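Local coordinates for RegF protein (PDB 4HOJ) that binds glutathione and calcium and belongs to the glutathione S-transferase superfamily, probably acting as a stringent starvation protein A, at residues R17-L22 with A193-E198; A44-Y49 with D59-E64; G130-S135 with G171-P176. All blocks are in the same frame, centred on the assembly; numbering follows the deposited sequence.

Interaction 1 (R17-L22 with A193-E198)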
# COMPACT_ATOMS: atom_id res chain seq x y z
N ARG A 17 -12.21 -7.93 6.83
CA ARG A 17 -10.79 -8.20 7.14
C ARG A 17 -10.49 -7.69 8.53
O ARG A 17 -9.81 -8.38 9.32
CB ARG A 17 -9.83 -7.45 6.18
CG ARG A 17 -9.89 -7.81 4.75
CD ARG A 17 -8.97 -6.86 3.98
NE ARG A 17 -8.68 -7.36 2.63
CZ ARG A 17 -8.07 -6.60 1.71
NH1 ARG A 17 -7.87 -5.28 1.92
NH2 ARG A 17 -7.75 -7.18 0.57
N CYS A 18 -10.95 -6.47 8.85
CA CYS A 18 -10.61 -5.86 10.14
C CYS A 18 -11.33 -6.56 11.28
O CYS A 18 -10.73 -6.80 12.34
CB CYS A 18 -10.98 -4.38 10.12
SG CYS A 18 -10.13 -3.44 8.82
N ARG A 19 -12.58 -6.98 11.10
CA ARG A 19 -13.29 -7.78 12.10
C ARG A 19 -12.55 -9.07 12.37
O ARG A 19 -12.39 -9.47 13.53
CB ARG A 19 -14.76 -7.99 11.66
CG ARG A 19 -15.59 -6.71 11.79
CD ARG A 19 -17.04 -6.99 11.39
NE ARG A 19 -17.33 -6.69 9.98
CZ ARG A 19 -17.61 -7.59 9.03
NH1 ARG A 19 -18.10 -7.16 7.84
NH2 ARG A 19 -17.49 -8.87 9.25
N PHE A 20 -12.04 -9.70 11.30
CA PHE A 20 -11.30 -10.95 11.47
C PHE A 20 -10.05 -10.71 12.36
O PHE A 20 -9.80 -11.45 13.32
CB PHE A 20 -10.99 -11.46 10.08
CG PHE A 20 -10.40 -12.86 10.01
CD1 PHE A 20 -10.29 -13.70 11.11
CD2 PHE A 20 -9.96 -13.30 8.76
CE1 PHE A 20 -9.75 -15.00 10.94
CE2 PHE A 20 -9.43 -14.57 8.58
CZ PHE A 20 -9.30 -15.43 9.68
N VAL A 21 -9.26 -9.66 12.05
CA VAL A 21 -8.10 -9.37 12.88
C VAL A 21 -8.50 -9.10 14.31
O VAL A 21 -7.84 -9.59 15.23
CB VAL A 21 -7.26 -8.18 12.32
CG1 VAL A 21 -6.12 -7.82 13.31
CG2 VAL A 21 -6.65 -8.51 10.98
N LEU A 22 -9.54 -8.31 14.53
CA LEU A 22 -9.92 -7.95 15.90
C LEU A 22 -10.27 -9.16 16.71
O LEU A 22 -9.84 -9.28 17.86
CB LEU A 22 -11.03 -6.89 15.88
CG LEU A 22 -10.53 -5.51 15.45
CD1 LEU A 22 -11.73 -4.66 15.02
CD2 LEU A 22 -9.76 -4.85 16.57
N ALA A 193 -16.09 -13.29 13.55
CA ALA A 193 -16.08 -12.07 12.78
C ALA A 193 -17.17 -11.91 11.77
O ALA A 193 -17.48 -10.77 11.35
CB ALA A 193 -14.75 -11.95 12.08
N LEU A 194 -17.83 -13.01 11.37
CA LEU A 194 -18.91 -12.93 10.36
C LEU A 194 -20.10 -12.19 10.94
O LEU A 194 -20.55 -12.46 12.07
CB LEU A 194 -19.37 -14.34 9.99
CG LEU A 194 -18.37 -15.18 9.16
CD1 LEU A 194 -18.85 -16.63 9.14
CD2 LEU A 194 -18.24 -14.64 7.76
N THR A 195 -20.65 -11.28 10.15
CA THR A 195 -21.95 -10.74 10.51
C THR A 195 -23.09 -11.75 10.12
O THR A 195 -22.87 -12.66 9.30
CB THR A 195 -22.19 -9.39 9.80
OG1 THR A 195 -22.43 -9.65 8.42
CG2 THR A 195 -21.03 -8.42 9.94
N PRO A 196 -24.32 -11.54 10.63
CA PRO A 196 -25.42 -12.39 10.16
C PRO A 196 -25.65 -12.31 8.67
O PRO A 196 -25.97 -13.31 8.04
CB PRO A 196 -26.64 -11.88 10.93
CG PRO A 196 -26.11 -11.19 12.07
CD PRO A 196 -24.75 -10.63 11.71
N ALA A 197 -25.38 -11.13 8.08
CA ALA A 197 -25.55 -11.00 6.64
C ALA A 197 -24.49 -11.81 5.92
O ALA A 197 -24.78 -12.46 4.94
CB ALA A 197 -25.45 -9.50 6.26
N GLU A 198 -23.25 -11.82 6.44
CA GLU A 198 -22.20 -12.60 5.76
C GLU A 198 -22.42 -14.10 5.94
O GLU A 198 -22.12 -14.88 5.00
CB GLU A 198 -20.83 -12.18 6.31
CG GLU A 198 -20.37 -10.81 5.77
CD GLU A 198 -19.28 -10.21 6.58
OE1 GLU A 198 -19.04 -10.61 7.76
OE2 GLU A 198 -18.60 -9.30 6.05
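Arg19 reaches from helix 13-25 to meet Glu198 in a bidentate, end-on salt bridge, each terminal nitrogen taking one carboxylate oxygen. The bond from Arg19 NH1 to Glu198 OE2 is 2.8 Å long, nearly straight (169°) and in the guanidinium plane. Arg19 NH2 is shared: it bonds Glu198 OE1 on its syn side, at 2.8 Å, and the backbone Ala193 O, also at 2.8 Å. The bend at chi3 (-94°) turns the guanidinium toward these acceptors. Over the centre of the guanidinium lies Thr195 CG2, 3.6 Å from Arg19 CZ, a methyl covering one face. Thr195 and Glu198 form a capping box at the start of helix 196-199: Thr195 OG1 accepts from Glu198 N and is also hydrogen-bonded to Ile10 O, while Thr195 N donates to Glu198 OE1. The small Ala193 sets its CB 3.6 Å from Phe20 N. Arg19 also donates to Ser8 OG and Gly9 O, and Glu198 pairs with Arg162, so the buried charges are shared. The Arg19 side chain lies about 5 Å from that of Cys12, which binds glutathione covalently. The C-terminal segment is fastened to helix 13-25 beside the end of strand 5-8, while helix 151-161 packs against Phe20 and Val21.

Interaction 2 (A44-Y49 with D59-E64). With GSH (glutathione), chain C.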
# COMPACT_ATOMS: atom_id res chain seq x y z
N ALA A 44 -17.32 10.94 6.28
CA ALA A 44 -16.43 11.69 5.39
C ALA A 44 -15.45 12.59 6.15
O ALA A 44 -14.42 12.96 5.60
CB ALA A 44 -17.24 12.48 4.39
N VAL A 45 -15.73 12.95 7.40
CA VAL A 45 -14.78 13.72 8.19
C VAL A 45 -13.63 12.79 8.61
O VAL A 45 -12.46 13.18 8.60
CB VAL A 45 -15.48 14.29 9.42
CG1 VAL A 45 -14.47 15.05 10.31
CG2 VAL A 45 -16.59 15.27 8.99
N MET A 46 -13.95 11.55 8.96
CA MET A 46 -12.94 10.56 9.37
C MET A 46 -12.14 10.05 8.18
O MET A 46 -10.96 9.69 8.31
CB MET A 46 -13.62 9.36 10.07
CG MET A 46 -14.14 9.68 11.48
SD MET A 46 -14.84 8.28 12.32
CE MET A 46 -16.25 7.95 11.28
N ASN A 47 -12.76 9.94 7.03
CA ASN A 47 -12.17 9.28 5.89
C ASN A 47 -12.53 10.12 4.67
O ASN A 47 -13.67 10.14 4.26
CB ASN A 47 -12.74 7.85 5.74
CG ASN A 47 -12.17 7.12 4.53
OD1 ASN A 47 -11.36 7.70 3.76
ND2 ASN A 47 -12.58 5.89 4.31
N PRO A 48 -11.55 10.77 4.03
CA PRO A 48 -11.95 11.61 2.88
C PRO A 48 -12.50 10.82 1.70
O PRO A 48 -13.21 11.39 0.86
CB PRO A 48 -10.63 12.31 2.47
CG PRO A 48 -9.61 11.40 2.91
CD PRO A 48 -10.09 10.80 4.24
N TYR A 49 -12.28 9.51 1.69
CA TYR A 49 -12.91 8.68 0.67
C TYR A 49 -14.32 8.22 1.01
O TYR A 49 -14.96 7.59 0.17
CB TYR A 49 -12.04 7.46 0.36
CG TYR A 49 -10.62 7.85 0.05
CD1 TYR A 49 -10.33 8.76 -0.95
CD2 TYR A 49 -9.57 7.40 0.82
CE1 TYR A 49 -9.01 9.14 -1.19
CE2 TYR A 49 -8.25 7.78 0.57
CZ TYR A 49 -8.01 8.64 -0.42
OH TYR A 49 -6.66 9.01 -0.64
N ASP A 59 -7.34 9.64 19.77
CA ASP A 59 -7.14 10.67 18.75
C ASP A 59 -6.63 10.09 17.41
O ASP A 59 -6.42 10.84 16.44
CB ASP A 59 -6.11 11.67 19.27
CG ASP A 59 -4.79 11.00 19.57
OD1 ASP A 59 -4.80 9.97 20.30
OD2 ASP A 59 -3.75 11.45 19.04
N LEU A 60 -6.41 8.78 17.36
CA LEU A 60 -6.00 8.17 16.10
C LEU A 60 -7.19 7.79 15.24
O LEU A 60 -8.09 7.08 15.69
CB LEU A 60 -5.20 6.91 16.38
CG LEU A 60 -4.79 6.08 15.17
CD1 LEU A 60 -3.82 6.80 14.27
CD2 LEU A 60 -4.22 4.75 15.60
N VAL A 61 -7.19 8.22 13.98
CA VAL A 61 -8.21 7.82 13.02
C VAL A 61 -7.52 7.19 11.81
O VAL A 61 -6.69 7.87 11.17
CB VAL A 61 -8.98 9.03 12.54
CG1 VAL A 61 -10.05 8.61 11.56
CG2 VAL A 61 -9.65 9.72 13.74
N LEU A 62 -7.82 5.95 11.48
CA LEU A 62 -7.25 5.28 10.30
C LEU A 62 -8.34 4.81 9.37
O LEU A 62 -9.39 4.32 9.82
CB LEU A 62 -6.45 4.06 10.71
CG LEU A 62 -5.22 4.33 11.56
CD1 LEU A 62 -4.61 2.97 11.93
CD2 LEU A 62 -4.17 5.15 10.77
N HIS A 63 -8.11 4.86 8.06
CA HIS A 63 -8.90 4.11 7.10
C HIS A 63 -7.90 3.28 6.29
O HIS A 63 -6.69 3.32 6.56
CB HIS A 63 -9.74 5.07 6.23
CG HIS A 63 -8.96 6.19 5.59
ND1 HIS A 63 -8.39 6.12 4.33
CD2 HIS A 63 -8.66 7.43 6.06
CE1 HIS A 63 -7.76 7.26 4.07
NE2 HIS A 63 -7.90 8.07 5.11
N GLU A 64 -8.44 2.56 5.32
CA GLU A 64 -7.76 1.57 4.48
C GLU A 64 -7.51 0.31 5.28
O GLU A 64 -6.65 0.23 6.18
CB GLU A 64 -6.45 2.14 3.94
CG GLU A 64 -5.81 1.26 2.87
CD GLU A 64 -6.62 1.12 1.60
OE1 GLU A 64 -7.61 1.84 1.41
OE2 GLU A 64 -6.15 0.32 0.75
N1 GSH C . -9.42 0.43 -0.09
CA1 GSH C . -10.52 0.35 0.91
C1 GSH C . -10.10 -0.49 2.06
O11 GSH C . -10.53 -0.24 3.21
O12 GSH C . -9.34 -1.45 1.82
CB1 GSH C . -11.83 -0.10 0.26
CG1 GSH C . -13.05 0.05 1.19
CD1 GSH C . -14.33 -0.06 0.40
OE1 GSH C . -14.38 -0.28 -0.79
N2 GSH C . -15.46 0.06 1.20
CA2 GSH C . -16.77 0.01 0.56
C2 GSH C . -17.42 1.34 0.83
O2 GSH C . -17.38 1.99 1.86
CB2 GSH C . -17.70 -1.03 1.10
SG2 GSH C . -17.07 -2.68 1.02
N3 GSH C . -18.27 1.79 -0.27
CA3 GSH C . -18.97 3.06 -0.19
C3 GSH C . -18.44 3.93 -1.29
O31 GSH C . -17.43 3.67 -2.02
O32 GSH C . -19.06 5.00 -1.46
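The thioredoxin-like N-terminal domain brings the exit of helix 41-46 over the edge strand 60-63 of its mixed sheet, and this contact joins the two next to the glutathione site. At its centre, the amide of Asn47 lies flat on the imidazole of His63, the two planes only 10° apart. Asn47 OD1 sits over the middle of the ring, 3.4 Å from His63 CG; it is a stacked contact and not a hydrogen bond. With CG anti to the backbone N (chi1 178°), Asn47 turns its amide back under the following turn, where Asn47 OD1 accepts from Tyr49 N at 2.9 Å, the donor lying above the carbonyl plane. This closes an Asx turn, a role for which a short side chain with a carbonyl is well suited. The other end of the amide, ND2, is bonded to Gln51 O.

Pro48 and Tyr49 also meet the imidazole. Pro48 CD approaches His63 NE2 at 3.6 Å, while Tyr49 CE2 comes equally close, 3.6 Å, to His63 CE1, the two rings meeting obliquely with planes at 84°. Earlier in the strand, the branched Val61 packs its CG1 on Met46 CB at 3.9 Å and, closer still, on Met46 O at 3.5 Å.

Glu64 follows the strand at the N-cap position of helix 65-75, and its OE1 accepts from GSH N1 at 2.7 Å. Tyr49 also lies against Lys101 of the second subunit, in a cation-pi contact, so the turn borders the dimer interface.

One amide thus does three things: it shapes the turn, ties that turn to a glutathione-binding residue through Gln51 O, and presents a flat face to the histidine. The carbonyl oxygen over the imidazole would probably be easier to accommodate if the ring carried some positive charge.

Interaction 3 (G130-S135 with G171-P176)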
# COMPACT_ATOMS: atom_id res chain seq x y z
N GLY A 130 -7.53 -15.16 -11.72
CA GLY A 130 -6.47 -14.82 -10.79
C GLY A 130 -6.32 -15.81 -9.66
O GLY A 130 -5.19 -16.22 -9.33
N LEU A 131 -7.43 -16.20 -9.05
CA LEU A 131 -7.40 -17.16 -7.96
C LEU A 131 -6.95 -18.52 -8.48
O LEU A 131 -6.23 -19.23 -7.77
CB LEU A 131 -8.76 -17.25 -7.27
CG LEU A 131 -9.12 -15.99 -6.46
CD1 LEU A 131 -10.54 -16.09 -5.88
CD2 LEU A 131 -8.15 -15.67 -5.34
N THR A 132 -7.39 -18.90 -9.68
CA THR A 132 -7.01 -20.19 -10.25
C THR A 132 -5.50 -20.22 -10.42
O THR A 132 -4.85 -21.22 -10.13
CB THR A 132 -7.75 -20.48 -11.58
OG1 THR A 132 -9.16 -20.54 -11.31
CG2 THR A 132 -7.30 -21.83 -12.16
N MET A 133 -4.92 -19.11 -10.85
CA MET A 133 -3.49 -19.14 -11.10
C MET A 133 -2.70 -19.15 -9.81
O MET A 133 -1.61 -19.72 -9.77
CB MET A 133 -3.06 -18.00 -12.02
CG MET A 133 -3.72 -18.09 -13.38
SD MET A 133 -3.39 -16.62 -14.36
CE MET A 133 -1.64 -16.45 -14.07
N LEU A 134 -3.24 -18.50 -8.79
CA LEU A 134 -2.63 -18.46 -7.47
C LEU A 134 -2.72 -19.78 -6.71
O LEU A 134 -1.94 -20.02 -5.82
CB LEU A 134 -3.20 -17.29 -6.66
CG LEU A 134 -2.76 -15.96 -7.27
CD1 LEU A 134 -3.53 -14.82 -6.65
CD2 LEU A 134 -1.23 -15.75 -7.14
N SER A 135 -3.67 -20.63 -7.08
CA SER A 135 -3.93 -21.83 -6.31
C SER A 135 -2.71 -22.73 -6.02
O SER A 135 -2.54 -23.17 -4.88
CB SER A 135 -5.11 -22.62 -6.88
OG SER A 135 -5.22 -23.87 -6.20
N GLY A 171 -11.32 -22.89 -11.80
CA GLY A 171 -10.93 -24.12 -12.46
C GLY A 171 -10.84 -25.30 -11.48
O GLY A 171 -10.63 -25.12 -10.27
N LYS A 172 -10.99 -26.51 -12.00
CA LYS A 172 -10.87 -27.71 -11.15
C LYS A 172 -9.46 -27.83 -10.54
O LYS A 172 -9.27 -28.47 -9.51
CB LYS A 172 -11.24 -28.96 -11.94
CG LYS A 172 -12.73 -29.05 -12.28
CD LYS A 172 -13.39 -30.21 -11.55
CE LYS A 172 -14.91 -30.19 -11.72
NZ LYS A 172 -15.55 -29.06 -10.97
N SER A 173 -8.48 -27.18 -11.17
CA SER A 173 -7.12 -27.17 -10.68
C SER A 173 -6.98 -26.39 -9.38
O SER A 173 -5.96 -26.48 -8.70
CB SER A 173 -6.20 -26.56 -11.74
OG SER A 173 -6.56 -25.20 -11.96
N ALA A 174 -8.01 -25.60 -9.06
CA ALA A 174 -8.00 -24.77 -7.87
C ALA A 174 -8.57 -25.47 -6.64
O ALA A 174 -8.82 -24.82 -5.61
CB ALA A 174 -8.72 -23.45 -8.12
N ALA A 175 -8.76 -26.78 -6.71
CA ALA A 175 -9.16 -27.52 -5.51
C ALA A 175 -8.30 -27.22 -4.27
O ALA A 175 -8.85 -27.03 -3.19
CB ALA A 175 -9.23 -29.03 -5.79
N PRO A 176 -6.96 -27.11 -4.43
CA PRO A 176 -6.12 -26.80 -3.27
C PRO A 176 -6.45 -25.46 -2.61
O PRO A 176 -6.45 -25.38 -1.38
CB PRO A 176 -4.70 -26.78 -3.85
CG PRO A 176 -4.76 -27.79 -4.92
CD PRO A 176 -6.11 -27.59 -5.56
O HOH W 1 -4.68 -24.05 -10.54
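Gly171 opens the contact by giving its backbone N-H to Thr132 OG1, a fairly long bond of 3.2 Å but a straight one at 165°. With chi1 at -62° the Thr132 hydroxyl lies beside its own backbone N, where it also bonds Gly128 O one turn back in helix 117-134. A threonine therefore serves both its own helix and the incoming loop. Glycine suits the neighbouring place: having no side chain, Gly171 lets the backbone lie close to Thr132. Gly171 O accepts from Ala174 N at 2.9 Å, which rounds off the turn.

Ser173 comes next, on the short 3-10 segment, and its hydroxyl OG lies 3.5 Å from the Thr132 methyl, CG2. A water bridges the two segments here, donating to Thr132 O at 2.9 Å and lying 2.6 Å from Ser173 OG.

Ala174, the N-cap residue of helix 175-185, turns its methyl toward helix 117-134. The residue is small enough for Ser135 to pack directly on its backbone, Ser135 OG standing 3.4 Å from Ala174 CA. The Ser135 hydroxyl is carried here by a chi1 of 173°, anti to the backbone N, and it is hydrogen-bonded with Leu177 N in the first turn of helix 175-185. Pro176, in that same turn, has no backbone N-H to offer and contributes ring carbons instead, its CB 3.8 Å from Ser135 OG.

The chemistry is thus that of small side chains packed close to backbone, with three hydroxyls, a water and main-chain groups linking the end of one helix of the C-terminal domain to the start of another. Thr132 OG1 and Ser135 OG meet one N-H of the preceding loop and one of the first helical turn, so the link is made by neutral hydroxyl and main-chain groups, with no charged pair across the segments.

In the fold
Along the chain, interaction 1 closes the longest loop, from helix 13-25 to the C-terminal segment, and both other contacts are nested inside it. Interaction 2 closes before interaction 3 opens; their centres lie about 36 Å apart, on opposite sides of the chain's centre. Interaction 2 includes the edge strand of the thioredoxin-like domain, whereas interaction 3 is packing within the helical C-terminal domain, between helices 117-134 and 175-185. Interaction 1, centred about 20 Å from interaction 2 and about 25 Å from interaction 3, brings the C-terminal segment back onto the N-terminal domain. Interactions 1 and 2 both lie near the glutathione site, through Arg19 near Cys12 and through Glu64 in the pocket; interaction 2 also adjoins the second subunit.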